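Local coordinates for 2L protein (Yaba-like disease virus, PDB 3IT8) that probably binds host tumour necrosis factor, with an MHC class I-like domain followed by an Ig-like domain, at residues L193-M198 against L268-S273; M198-T203 against S276-C281; I213-E218 against Y234-R239; G224-V229 against V292-E297. All coordinates share one frame; numbering follows the deposited sequence.

Contact 1 (L193-M198 against L268-S273); sequences LEDGNM and LVRTTS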
loop_
_atom_site.group_PDB
_atom_site.type_symbol
_atom_site.label_atom_id
_atom_site.label_comp_id
_atom_site.label_asym_id
_atom_site.label_seq_id
_atom_site.Cartn_x
_atom_site.Cartn_y
_atom_site.Cartn_z
ATOM N N LEU D 193 27.478 -43.000 25.362
ATOM C CA LEU D 193 28.213 -42.833 26.617
ATOM C C LEU D 193 27.918 -43.827 27.752
ATOM O O LEU D 193 27.933 -43.458 28.927
ATOM C CB LEU D 193 28.038 -41.391 27.129
ATOM C CG LEU D 193 28.529 -40.241 26.232
ATOM C CD1 LEU D 193 28.303 -38.905 26.929
ATOM C CD2 LEU D 193 30.003 -40.420 25.916
ATOM N N GLU D 194 27.649 -45.079 27.393
ATOM C CA GLU D 194 27.406 -46.160 28.353
ATOM C C GLU D 194 26.199 -46.100 29.303
ATOM O O GLU D 194 25.220 -46.825 29.101
ATOM C CB GLU D 194 28.685 -46.393 29.165
ATOM C CG GLU D 194 29.939 -46.396 28.295
ATOM C CD GLU D 194 31.143 -47.021 28.972
ATOM O OE1 GLU D 194 31.118 -48.249 29.206
ATOM O OE2 GLU D 194 32.114 -46.286 29.263
ATOM N N ASP D 195 26.265 -45.265 30.339
ATOM C CA ASP D 195 25.163 -45.174 31.299
ATOM C C ASP D 195 23.853 -44.752 30.638
ATOM O O ASP D 195 22.790 -45.299 30.943
ATOM C CB ASP D 195 25.509 -44.207 32.444
ATOM C CG ASP D 195 25.208 -42.758 32.108
ATOM O OD1 ASP D 195 25.811 -42.222 31.155
ATOM O OD2 ASP D 195 24.365 -42.153 32.805
ATOM N N GLY D 196 23.935 -43.780 29.733
ATOM C CA GLY D 196 22.751 -43.310 29.036
ATOM C C GLY D 196 22.520 -44.111 27.769
ATOM O O GLY D 196 23.439 -44.757 27.265
ATOM N N ASN D 197 21.300 -44.073 27.245
ATOM C CA ASN D 197 20.995 -44.822 26.035
ATOM C C ASN D 197 21.819 -44.394 24.819
ATOM O O ASN D 197 22.813 -45.046 24.493
ATOM C CB ASN D 197 19.491 -44.752 25.728
ATOM C CG ASN D 197 18.869 -43.429 26.123
ATOM O OD1 ASN D 197 18.860 -43.051 27.297
ATOM N ND2 ASN D 197 18.335 -42.719 25.143
ATOM N N MET D 198 21.430 -43.304 24.158
ATOM C CA MET D 198 22.156 -42.845 22.974
ATOM C C MET D 198 22.703 -41.414 23.058
ATOM O O MET D 198 22.176 -40.573 23.788
ATOM C CB MET D 198 21.257 -42.980 21.743
ATOM C CG MET D 198 21.894 -42.507 20.454
ATOM S SD MET D 198 20.854 -42.815 19.029
ATOM C CE MET D 198 21.689 -44.268 18.315
ATOM N N LEU D 268 27.825 -32.075 21.219
ATOM C CA LEU D 268 27.248 -33.335 21.681
ATOM C C LEU D 268 25.825 -33.168 22.222
ATOM O O LEU D 268 25.456 -32.092 22.681
ATOM C CB LEU D 268 28.145 -33.930 22.770
ATOM C CG LEU D 268 28.041 -35.432 23.026
ATOM C CD1 LEU D 268 28.530 -36.172 21.789
ATOM C CD2 LEU D 268 28.869 -35.816 24.237
ATOM N N VAL D 269 25.029 -34.234 22.170
ATOM C CA VAL D 269 23.652 -34.184 22.655
ATOM C C VAL D 269 23.218 -35.490 23.302
ATOM O O VAL D 269 23.467 -36.579 22.773
ATOM C CB VAL D 269 22.672 -33.853 21.511
ATOM C CG1 VAL D 269 21.234 -34.022 21.975
ATOM C CG2 VAL D 269 22.885 -32.437 21.065
ATOM N N ARG D 270 22.558 -35.370 24.449
ATOM C CA ARG D 270 22.071 -36.522 25.205
ATOM C C ARG D 270 20.738 -36.995 24.626
ATOM O O ARG D 270 19.695 -36.418 24.917
ATOM C CB ARG D 270 21.884 -36.121 26.669
ATOM C CG ARG D 270 22.587 -37.010 27.672
ATOM C CD ARG D 270 21.829 -38.294 27.914
ATOM N NE ARG D 270 22.423 -39.054 29.011
ATOM C CZ ARG D 270 21.892 -40.152 29.540
ATOM N NH1 ARG D 270 20.744 -40.629 29.073
ATOM N NH2 ARG D 270 22.505 -40.770 30.543
ATOM N N THR D 271 20.776 -38.047 23.813
ATOM C CA THR D 271 19.560 -38.575 23.194
ATOM C C THR D 271 18.661 -39.284 24.199
ATOM O O THR D 271 18.446 -40.488 24.092
ATOM C CB THR D 271 19.892 -39.573 22.049
ATOM O OG1 THR D 271 20.726 -38.930 21.077
ATOM C CG2 THR D 271 18.615 -40.049 21.359
ATOM N N THR D 272 18.138 -38.546 25.174
ATOM C CA THR D 272 17.254 -39.138 26.171
ATOM C C THR D 272 15.987 -39.625 25.474
ATOM O O THR D 272 15.655 -39.160 24.383
ATOM C CB THR D 272 16.876 -38.121 27.266
ATOM O OG1 THR D 272 18.070 -37.654 27.907
ATOM C CG2 THR D 272 15.963 -38.765 28.309
ATOM N N SER D 273 15.284 -40.560 26.102
ATOM C CA SER D 273 14.071 -41.119 25.517
ATOM C C SER D 273 12.869 -40.182 25.545
ATOM O O SER D 273 11.791 -40.539 25.068
ATOM C CB SER D 273 13.711 -42.427 26.219
ATOM O OG SER D 273 12.600 -43.037 25.585
#
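In the β-sandwich of the Ig-like domain, the turn from Leu193 to Met198, which leads into strand 198-207, folds over the end of strand 263-271 at Arg270 and Thr271. Arg270 is the polar centre of the contact. Its CB leaves the backbone away from the turn, but the chain bends at chi2 (-79°) and brings the guanidinium back toward it. Asp195 OD2 meets the edge of that group, in its plane, in a salt bridge to Arg270 NH2 of 3.2 Å. The carboxylate itself is turned almost upright to the guanidinium, with the two planes 78° apart. The CA of Gly196 lies over one guanidinium face. Asn197 crosses the arginine at about a right angle, with Asn197 OD1 3.5 Å from Arg270 NH1, an oblique approach. Arg270 is thus met by three consecutive residues of the turn.

The backbones join more loosely: Thr271 N gives a weak hydrogen bond to Met198 O. Next to it the side chains of these two residues run alongside one another, Met198 CB to Thr271 CB 3.7 Å, and Thr271 also packs on Leu200. At the other end of the turn, on the surface, Leu193 and Leu268 meet tip to tip, both also touching Thr199 of the intervening strand. The contact is made by their last methyls, Leu193 CD1 and Leu268 CD2, 4.1 Å apart.

Contact 2 (M198-T203 against S276-C281); sequences MTLECT and SSQPVC
Met198 starts this crossing from one sheet of the Ig-like sandwich to the other, its sulfur facing the side chain of Gln278. The methionine chain runs out straight before bending at chi3, and Gln278 extends to meet it obliquely. Gln278 NE2 donates a weak hydrogen bond to Met198 SD at 3.7 Å, with an N-H...S angle of 141°. Leu200, the next residue of the strand to point inward, leans across the proline that opens strand 279-284. Its CD1 lies 3.4 Å from Pro279 CG and 4.0 Å from Gln278 CG, so one methyl branch touches both the ring and the glutamine stem. At Cys202 packing gives way to a covalent link: the bond from Cys202 SG to Cys281 SG is 2.0 Å long, with a left-handed chi3 of -90°. Both sulfurs stand anti to their own backbone nitrogens, which turns them toward each other; the link spans Cys202 CA and Cys281 CA 6.4 Å apart. This is the intersheet disulfide characteristic of immunoglobulin domains, here joining strands that run nearly the same way, 15° apart.

Around the disulfide and Leu200 the core is completed by neighbours. Trp216 of strand 213-218 packs against Cys202, Pro279 and Cys281. Val188 of strand 185-189 touches Leu200 and both cysteines, and Ser296, from the loop beyond strand 291-293, lies against Leu200. Within its own sheet, strand 198-207 runs between strands 185-189 and 263-271.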
loop_
_atom_site.group_PDB
_atom_site.type_symbol
_atom_site.label_atom_id
_atom_site.label_comp_id
_atom_site.label_asym_id
_atom_site.label_seq_id
_atom_site.Cartn_x
_atom_site.Cartn_y
_atom_site.Cartn_z
ATOM N N MET D 198 21.430 -43.304 24.158
ATOM C CA MET D 198 22.156 -42.845 22.974
ATOM C C MET D 198 22.703 -41.414 23.058
ATOM O O MET D 198 22.176 -40.573 23.788
ATOM C CB MET D 198 21.257 -42.980 21.743
ATOM C CG MET D 198 21.894 -42.507 20.454
ATOM S SD MET D 198 20.854 -42.815 19.029
ATOM C CE MET D 198 21.689 -44.268 18.315
ATOM N N THR D 199 23.770 -41.152 22.303
ATOM C CA THR D 199 24.395 -39.832 22.271
ATOM C C THR D 199 24.693 -39.414 20.827
ATOM O O THR D 199 25.230 -40.193 20.033
ATOM C CB THR D 199 25.718 -39.813 23.094
ATOM O OG1 THR D 199 25.873 -38.530 23.701
ATOM C CG2 THR D 199 26.943 -40.078 22.204
ATOM N N LEU D 200 24.335 -38.183 20.483
ATOM C CA LEU D 200 24.581 -37.682 19.140
ATOM C C LEU D 200 25.673 -36.630 19.160
ATOM O O LEU D 200 25.703 -35.766 20.035
ATOM C CB LEU D 200 23.296 -37.115 18.544
ATOM C CG LEU D 200 22.385 -38.225 18.027
ATOM C CD1 LEU D 200 21.016 -37.686 17.702
ATOM C CD2 LEU D 200 23.030 -38.844 16.800
ATOM N N GLU D 201 26.578 -36.718 18.196
ATOM C CA GLU D 201 27.683 -35.789 18.119
ATOM C C GLU D 201 27.793 -35.186 16.734
ATOM O O GLU D 201 28.093 -35.886 15.762
ATOM C CB GLU D 201 28.978 -36.508 18.457
ATOM C CG GLU D 201 30.187 -35.615 18.434
ATOM C CD GLU D 201 31.459 -36.391 18.656
ATOM O OE1 GLU D 201 31.549 -37.088 19.689
ATOM O OE2 GLU D 201 32.367 -36.310 17.799
ATOM N N CYS D 202 27.559 -33.879 16.656
ATOM C CA CYS D 202 27.637 -33.139 15.402
ATOM C C CYS D 202 29.018 -32.511 15.366
ATOM O O CYS D 202 29.368 -31.766 16.267
ATOM C CB CYS D 202 26.574 -32.044 15.388
ATOM S SG CYS D 202 26.229 -31.287 13.775
ATOM N N THR D 203 29.819 -32.824 14.355
ATOM C CA THR D 203 31.144 -32.226 14.278
ATOM C C THR D 203 31.308 -31.477 12.967
ATOM O O THR D 203 31.103 -32.025 11.877
ATOM C CB THR D 203 32.262 -33.266 14.389
ATOM O OG1 THR D 203 32.807 -33.508 13.091
ATOM C CG2 THR D 203 31.736 -34.563 14.967
ATOM N N SER D 276 11.044 -38.273 20.436
ATOM C CA SER D 276 10.275 -39.240 19.665
ATOM C C SER D 276 10.545 -39.162 18.163
ATOM O O SER D 276 9.650 -39.434 17.361
ATOM C CB SER D 276 8.778 -39.029 19.913
ATOM O OG SER D 276 8.366 -37.745 19.467
ATOM N N SER D 277 11.767 -38.794 17.782
ATOM C CA SER D 277 12.116 -38.691 16.363
ATOM C C SER D 277 13.616 -38.703 16.115
ATOM O O SER D 277 14.060 -38.798 14.973
ATOM C CB SER D 277 11.542 -37.405 15.757
ATOM O OG SER D 277 10.130 -37.415 15.750
ATOM N N GLN D 278 14.393 -38.613 17.182
ATOM C CA GLN D 278 15.845 -38.576 17.056
ATOM C C GLN D 278 16.206 -37.289 16.338
ATOM O O GLN D 278 15.924 -37.127 15.151
ATOM C CB GLN D 278 16.377 -39.760 16.257
ATOM C CG GLN D 278 17.888 -39.747 16.164
ATOM C CD GLN D 278 18.436 -40.858 15.306
ATOM O OE1 GLN D 278 18.258 -40.864 14.087
ATOM N NE2 GLN D 278 19.106 -41.812 15.939
ATOM N N PRO D 279 16.855 -36.359 17.051
ATOM C CA PRO D 279 17.229 -35.091 16.437
ATOM C C PRO D 279 18.148 -35.232 15.239
ATOM O O PRO D 279 18.838 -36.244 15.063
ATOM C CB PRO D 279 17.894 -34.344 17.585
ATOM C CG PRO D 279 18.585 -35.438 18.307
ATOM C CD PRO D 279 17.513 -36.506 18.360
ATOM N N VAL D 280 18.112 -34.196 14.414
ATOM C CA VAL D 280 18.933 -34.076 13.233
ATOM C C VAL D 280 19.731 -32.795 13.521
ATOM O O VAL D 280 19.251 -31.896 14.218
ATOM C CB VAL D 280 18.062 -33.916 11.988
ATOM C CG1 VAL D 280 17.215 -32.669 12.092
ATOM C CG2 VAL D 280 18.929 -33.856 10.784
ATOM N N CYS D 281 20.953 -32.706 13.023
ATOM C CA CYS D 281 21.758 -31.532 13.301
ATOM C C CYS D 281 21.634 -30.460 12.220
ATOM O O CYS D 281 21.887 -30.726 11.042
ATOM C CB CYS D 281 23.230 -31.939 13.461
ATOM S SG CYS D 281 24.328 -30.583 13.984
#

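Contact 3 (I213-E218 against Y234-R239); sequences ITKWIE and YPEWGR
The Trp237 indole carries the carboxylate of Glu218 over one face: Glu218 OE2 stands 3.6 Å above the ring plane, displaced toward the rim near CZ2, with the two planes inclined by 48°. At the base of that indole, Trp237 CB packs 4.3 Å from Trp216 CB, while the Trp216 ring turns away into the sandwich core, where its NE1 bonds to Asp267 and it packs on the Cys202-Cys281 disulfide, a hallmark of Ig domains. The third ring, Tyr234, stacks on Tyr228 and is met obliquely by Ile217, whose CD1 lies 3.8 Å from Tyr234 CB; the Tyr234 hydroxyl bonds to Val229 N. The other branch of Ile217, CG2, comes to 3.6 Å from Pro235 O.

These contacts lay an irregular loop across strand 213-218, an outer strand of its sheet, at 97° to it. The extended Lys215 slants across Glu236 and forms a salt bridge, Lys215 NZ to Glu236 OE2 at 3.1 Å, meeting the oxygen from above the carboxylate plane, 41° out of it. Glu236 is poorly ordered, so this ion pair is probably a loose, surface one, accompanied by the apolar contacts at Ile217 and Trp216. A carboxylate over an indole face is no attractive pairing in itself. Glu218 OE1 has a weak bond to Ser276 but also lies near the like charge of Glu220, which could raise its pKa.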
loop_
_atom_site.group_PDB
_atom_site.type_symbol
_atom_site.label_atom_id
_atom_site.label_comp_id
_atom_site.label_asym_id
_atom_site.label_seq_id
_atom_site.Cartn_x
_atom_site.Cartn_y
_atom_site.Cartn_z
ATOM N N ILE D 213 26.640 -21.829 14.766
ATOM C CA ILE D 213 25.576 -22.153 15.683
ATOM C C ILE D 213 24.935 -23.426 15.207
ATOM O O ILE D 213 24.812 -23.679 14.009
ATOM C CB ILE D 213 24.539 -21.032 15.791
ATOM C CG1 ILE D 213 25.183 -19.815 16.458
ATOM C CG2 ILE D 213 23.360 -21.503 16.620
ATOM C CD1 ILE D 213 24.270 -18.631 16.610
ATOM N N THR D 214 24.520 -24.223 16.173
ATOM C CA THR D 214 23.946 -25.508 15.898
ATOM C C THR D 214 22.589 -25.671 16.571
ATOM O O THR D 214 22.402 -25.279 17.734
ATOM C CB THR D 214 24.926 -26.585 16.389
ATOM O OG1 THR D 214 24.978 -27.638 15.443
ATOM C CG2 THR D 214 24.500 -27.145 17.727
ATOM N N LYS D 215 21.646 -26.245 15.826
ATOM C CA LYS D 215 20.298 -26.511 16.336
ATOM C C LYS D 215 19.933 -27.977 16.164
ATOM O O LYS D 215 20.091 -28.547 15.085
ATOM C CB LYS D 215 19.245 -25.659 15.610
ATOM C CG LYS D 215 19.267 -24.202 15.970
ATOM C CD LYS D 215 18.073 -23.461 15.422
ATOM C CE LYS D 215 18.047 -22.048 15.989
ATOM N NZ LYS D 215 16.740 -21.355 15.772
ATOM N N TRP D 216 19.457 -28.583 17.242
ATOM C CA TRP D 216 19.024 -29.976 17.204
ATOM C C TRP D 216 17.503 -30.018 17.127
ATOM O O TRP D 216 16.809 -29.568 18.042
ATOM C CB TRP D 216 19.511 -30.738 18.439
ATOM C CG TRP D 216 20.980 -30.937 18.438
ATOM C CD1 TRP D 216 21.912 -30.108 18.974
ATOM C CD2 TRP D 216 21.701 -32.008 17.813
ATOM N NE1 TRP D 216 23.175 -30.591 18.726
ATOM C CE2 TRP D 216 23.075 -31.758 18.013
ATOM C CE3 TRP D 216 21.320 -33.153 17.103
ATOM C CZ2 TRP D 216 24.076 -32.614 17.529
ATOM C CZ3 TRP D 216 22.316 -34.004 16.620
ATOM C CH2 TRP D 216 23.677 -33.729 16.836
ATOM N N ILE D 217 16.995 -30.561 16.024
ATOM C CA ILE D 217 15.557 -30.645 15.801
ATOM C C ILE D 217 15.104 -32.065 15.477
ATOM O O ILE D 217 15.722 -32.747 14.659
ATOM C CB ILE D 217 15.156 -29.728 14.643
ATOM C CG1 ILE D 217 15.625 -28.298 14.929
ATOM C CG2 ILE D 217 13.673 -29.769 14.452
ATOM C CD1 ILE D 217 15.421 -27.352 13.786
ATOM N N GLU D 218 14.030 -32.513 16.118
ATOM C CA GLU D 218 13.522 -33.852 15.860
ATOM C C GLU D 218 13.174 -33.950 14.376
ATOM O O GLU D 218 12.512 -33.065 13.832
ATOM C CB GLU D 218 12.311 -34.128 16.745
ATOM C CG GLU D 218 12.713 -34.457 18.171
ATOM C CD GLU D 218 11.543 -34.484 19.131
ATOM O OE1 GLU D 218 10.519 -35.128 18.811
ATOM O OE2 GLU D 218 11.651 -33.867 20.213
ATOM N N TYR D 234 10.160 -24.040 14.194
ATOM C CA TYR D 234 10.683 -25.359 14.561
ATOM C C TYR D 234 10.968 -25.496 16.049
ATOM O O TYR D 234 11.717 -24.699 16.608
ATOM C CB TYR D 234 12.016 -25.668 13.872
ATOM C CG TYR D 234 12.019 -25.749 12.366
ATOM C CD1 TYR D 234 12.395 -24.652 11.589
ATOM C CD2 TYR D 234 11.686 -26.933 11.713
ATOM C CE1 TYR D 234 12.448 -24.734 10.193
ATOM C CE2 TYR D 234 11.728 -27.026 10.318
ATOM C CZ TYR D 234 12.113 -25.922 9.565
ATOM O OH TYR D 234 12.166 -26.000 8.194
ATOM N N PRO D 235 10.374 -26.496 16.716
ATOM C CA PRO D 235 10.650 -26.675 18.151
ATOM C C PRO D 235 12.132 -27.081 18.128
ATOM O O PRO D 235 12.545 -27.773 17.186
ATOM C CB PRO D 235 9.744 -27.837 18.526
ATOM C CG PRO D 235 8.589 -27.683 17.572
ATOM C CD PRO D 235 9.279 -27.373 16.274
ATOM N N GLU D 236 12.946 -26.710 19.114
ATOM C CA GLU D 236 14.345 -27.072 18.950
ATOM C C GLU D 236 15.255 -27.687 20.003
ATOM O O GLU D 236 16.470 -27.605 19.846
ATOM C CB GLU D 236 15.085 -25.878 18.351
ATOM C CG GLU D 236 15.197 -24.689 19.273
ATOM C CD GLU D 236 16.159 -23.650 18.743
ATOM O OE1 GLU D 236 17.342 -23.997 18.537
ATOM O OE2 GLU D 236 15.737 -22.494 18.531
ATOM N N TRP D 237 14.741 -28.312 21.053
ATOM C CA TRP D 237 15.662 -28.918 22.025
ATOM C C TRP D 237 16.719 -27.924 22.506
ATOM O O TRP D 237 17.892 -28.058 22.154
ATOM C CB TRP D 237 16.393 -30.108 21.389
ATOM C CG TRP D 237 15.807 -31.456 21.658
ATOM C CD1 TRP D 237 16.193 -32.638 21.091
ATOM C CD2 TRP D 237 14.757 -31.779 22.584
ATOM N NE1 TRP D 237 15.453 -33.674 21.603
ATOM C CE2 TRP D 237 14.564 -33.177 22.521
ATOM C CE3 TRP D 237 13.961 -31.022 23.462
ATOM C CZ2 TRP D 237 13.605 -33.838 23.305
ATOM C CZ3 TRP D 237 13.010 -31.679 24.241
ATOM C CH2 TRP D 237 12.841 -33.074 24.156
ATOM N N GLY D 238 16.321 -26.938 23.304
ATOM C CA GLY D 238 17.279 -25.956 23.785
ATOM C C GLY D 238 18.382 -26.533 24.658
ATOM O O GLY D 238 18.206 -27.591 25.264
ATOM N N ARG D 239 19.525 -25.848 24.707
ATOM C CA ARG D 239 20.660 -26.280 25.525
ATOM C C ARG D 239 20.498 -25.582 26.872
ATOM O O ARG D 239 19.650 -24.704 27.012
ATOM C CB ARG D 239 21.982 -25.871 24.859
ATOM C CG ARG D 239 22.189 -26.455 23.455
ATOM C CD ARG D 239 23.047 -27.736 23.445
ATOM N NE ARG D 239 24.479 -27.469 23.253
ATOM C CZ ARG D 239 25.304 -26.995 24.190
ATOM N NH1 ARG D 239 24.859 -26.732 25.414
ATOM N NH2 ARG D 239 26.582 -26.775 23.897
#

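Contact 4 (G224-V229 against V292-E297); sequences GEYKYV and VYTCSE
Tyr226 sits at the centre of an inverse gamma turn, and that tight reversal presents its backbone as well as its ring to Val292. Tyr226 O lies 3.6 Å from Val292 CG2, and the same methyl reaches 3.8 Å from Tyr228 N, so one valine branch packs on the backbone between that carbonyl and the Tyr228 amide. The other branch, Val292 CG1, stands at the edge of the Tyr226 ring, near its plane, 4.2 Å from CD2. Thr294, two residues on and facing the same way, sets its side chain at about a right angle to that of Tyr226, and its methyl approaches the ring obliquely: Thr294 CG2 is 4.0 Å from both CD2 and CE2 of Tyr226. Its first torsion (58°) sets OG1 between the backbone N and the carbonyl carbon and leaves CG2 to do the touching. Tyr228 adds its CB, 4.3 Å from Val292 CG2, while its ring leads elsewhere. The contact is thus small, superficial and apolar, resting on van der Waals packing.

Across the two ends of the turn, Lys227 and Glu225 form a salt bridge whose hydrogen bond is weak, and Glu225 also pairs with a basic side chain of another chain. The Tyr228 ring stacks on Tyr234 and meets Phe284 edge-to-face. Val292 and Thr294 both lean on Val280 of strand 279-284, next to strand 291-293 in the sheet, and beyond them the chain runs on to the Cys295-Cys299 disulfide.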
loop_
_atom_site.group_PDB
_atom_site.type_symbol
_atom_site.label_atom_id
_atom_site.label_comp_id
_atom_site.label_asym_id
_atom_site.label_seq_id
_atom_site.Cartn_x
_atom_site.Cartn_y
_atom_site.Cartn_z
ATOM N N GLY D 224 9.749 -35.262 5.934
ATOM C CA GLY D 224 10.344 -35.879 4.759
ATOM C C GLY D 224 11.401 -35.110 3.986
ATOM O O GLY D 224 12.294 -35.725 3.407
ATOM N N GLU D 225 11.309 -33.782 3.949
ATOM C CA GLU D 225 12.294 -32.978 3.231
ATOM C C GLU D 225 13.268 -32.372 4.229
ATOM O O GLU D 225 12.870 -31.579 5.092
ATOM C CB GLU D 225 11.606 -31.862 2.447
ATOM C CG GLU D 225 12.523 -31.147 1.475
ATOM C CD GLU D 225 11.804 -30.075 0.676
ATOM O OE1 GLU D 225 12.425 -29.529 -0.263
ATOM O OE2 GLU D 225 10.624 -29.779 0.990
ATOM N N TYR D 226 14.541 -32.744 4.114
ATOM C CA TYR D 226 15.568 -32.232 5.027
ATOM C C TYR D 226 16.249 -30.918 4.625
ATOM O O TYR D 226 17.441 -30.883 4.312
ATOM C CB TYR D 226 16.620 -33.306 5.276
ATOM C CG TYR D 226 16.073 -34.451 6.084
ATOM C CD1 TYR D 226 15.510 -35.566 5.464
ATOM C CD2 TYR D 226 16.044 -34.386 7.473
ATOM C CE1 TYR D 226 14.923 -36.587 6.217
ATOM C CE2 TYR D 226 15.460 -35.394 8.230
ATOM C CZ TYR D 226 14.900 -36.488 7.600
ATOM O OH TYR D 226 14.287 -37.465 8.350
ATOM N N LYS D 227 15.457 -29.849 4.632
ATOM C CA LYS D 227 15.897 -28.497 4.318
ATOM C C LYS D 227 15.298 -27.624 5.410
ATOM O O LYS D 227 14.152 -27.819 5.817
ATOM C CB LYS D 227 15.384 -28.040 2.948
ATOM C CG LYS D 227 15.994 -28.776 1.772
ATOM C CD LYS D 227 15.402 -28.274 0.457
ATOM C CE LYS D 227 15.841 -29.124 -0.739
ATOM N NZ LYS D 227 15.117 -28.725 -1.985
ATOM N N TYR D 228 16.087 -26.690 5.919
ATOM C CA TYR D 228 15.607 -25.782 6.952
ATOM C C TYR D 228 14.975 -24.583 6.225
ATOM O O TYR D 228 15.679 -23.820 5.570
ATOM C CB TYR D 228 16.782 -25.318 7.807
ATOM C CG TYR D 228 16.389 -24.468 8.978
ATOM C CD1 TYR D 228 16.011 -25.051 10.186
ATOM C CD2 TYR D 228 16.389 -23.072 8.882
ATOM C CE1 TYR D 228 15.642 -24.259 11.288
ATOM C CE2 TYR D 228 16.020 -22.272 9.964
ATOM C CZ TYR D 228 15.652 -22.869 11.167
ATOM O OH TYR D 228 15.321 -22.085 12.252
ATOM N N VAL D 229 13.655 -24.438 6.318
ATOM C CA VAL D 229 12.964 -23.336 5.651
ATOM C C VAL D 229 13.044 -22.062 6.495
ATOM O O VAL D 229 12.582 -22.034 7.643
ATOM C CB VAL D 229 11.492 -23.691 5.398
ATOM C CG1 VAL D 229 10.813 -22.577 4.627
ATOM C CG2 VAL D 229 11.409 -24.995 4.635
ATOM N N VAL D 292 21.073 -29.170 6.928
ATOM C CA VAL D 292 20.650 -30.211 7.855
ATOM C C VAL D 292 21.512 -31.457 7.662
ATOM O O VAL D 292 21.890 -31.799 6.536
ATOM C CB VAL D 292 19.175 -30.565 7.643
ATOM C CG1 VAL D 292 18.655 -31.329 8.841
ATOM C CG2 VAL D 292 18.363 -29.302 7.424
ATOM N N TYR D 293 21.852 -32.116 8.767
ATOM C CA TYR D 293 22.686 -33.321 8.733
ATOM C C TYR D 293 22.105 -34.399 9.639
ATOM O O TYR D 293 21.679 -34.122 10.762
ATOM C CB TYR D 293 24.111 -32.993 9.156
ATOM C CG TYR D 293 24.768 -31.953 8.284
ATOM C CD1 TYR D 293 24.681 -30.591 8.593
ATOM C CD2 TYR D 293 25.473 -32.323 7.142
ATOM C CE1 TYR D 293 25.293 -29.617 7.778
ATOM C CE2 TYR D 293 26.081 -31.365 6.322
ATOM C CZ TYR D 293 25.991 -30.016 6.649
ATOM O OH TYR D 293 26.616 -29.081 5.865
ATOM N N THR D 294 22.119 -35.639 9.163
ATOM C CA THR D 294 21.513 -36.733 9.923
ATOM C C THR D 294 22.401 -37.880 10.381
ATOM O O THR D 294 23.612 -37.744 10.536
ATOM C CB THR D 294 20.368 -37.364 9.107
ATOM O OG1 THR D 294 20.885 -37.820 7.851
ATOM C CG2 THR D 294 19.262 -36.357 8.851
ATOM N N CYS D 295 21.723 -39.009 10.589
ATOM C CA CYS D 295 22.241 -40.319 11.007
ATOM C C CYS D 295 22.922 -40.512 12.355
ATOM O O CYS D 295 23.666 -39.668 12.838
ATOM C CB CYS D 295 23.112 -40.943 9.903
ATOM S SG CYS D 295 24.550 -39.979 9.367
ATOM N N SER D 296 22.619 -41.664 12.951
ATOM C CA SER D 296 23.151 -42.073 14.244
ATOM C C SER D 296 23.744 -43.473 14.116
ATOM O O SER D 296 24.123 -43.884 13.016
ATOM C CB SER D 296 22.041 -42.074 15.296
ATOM O OG SER D 296 21.442 -40.795 15.400
ATOM N N GLU D 297 23.805 -44.209 15.227
ATOM C CA GLU D 297 24.396 -45.548 15.224
ATOM C C GLU D 297 25.891 -45.373 14.954
ATOM O O GLU D 297 26.715 -46.153 15.412
ATOM C CB GLU D 297 23.773 -46.420 14.121
ATOM C CG GLU D 297 22.426 -47.029 14.475
ATOM C CD GLU D 297 21.475 -46.024 15.098
ATOM O OE1 GLU D 297 21.251 -44.958 14.490
ATOM O OE2 GLU D 297 20.950 -46.303 16.196
#

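All four contacts lie in the Ig-like domain. From the N terminus, contact 1 opens first at 193-198 and closes its loop at 268-273, tying together neighbouring strands of one sheet. Contact 2 starts where that first segment ends, at the shared Met198, and closes beyond it at 276-281, so the two cross; it joins the two sheets through the core. Contact 3, from 213-218 to 234-239, is nested inside both loops and binds a long excursion back over its own strand. Contact 4 begins within that excursion, at 224-229, and ends last, at 292-297, crossing all three and fixing the excursion to strand 291-293 at the far edge of the second sheet.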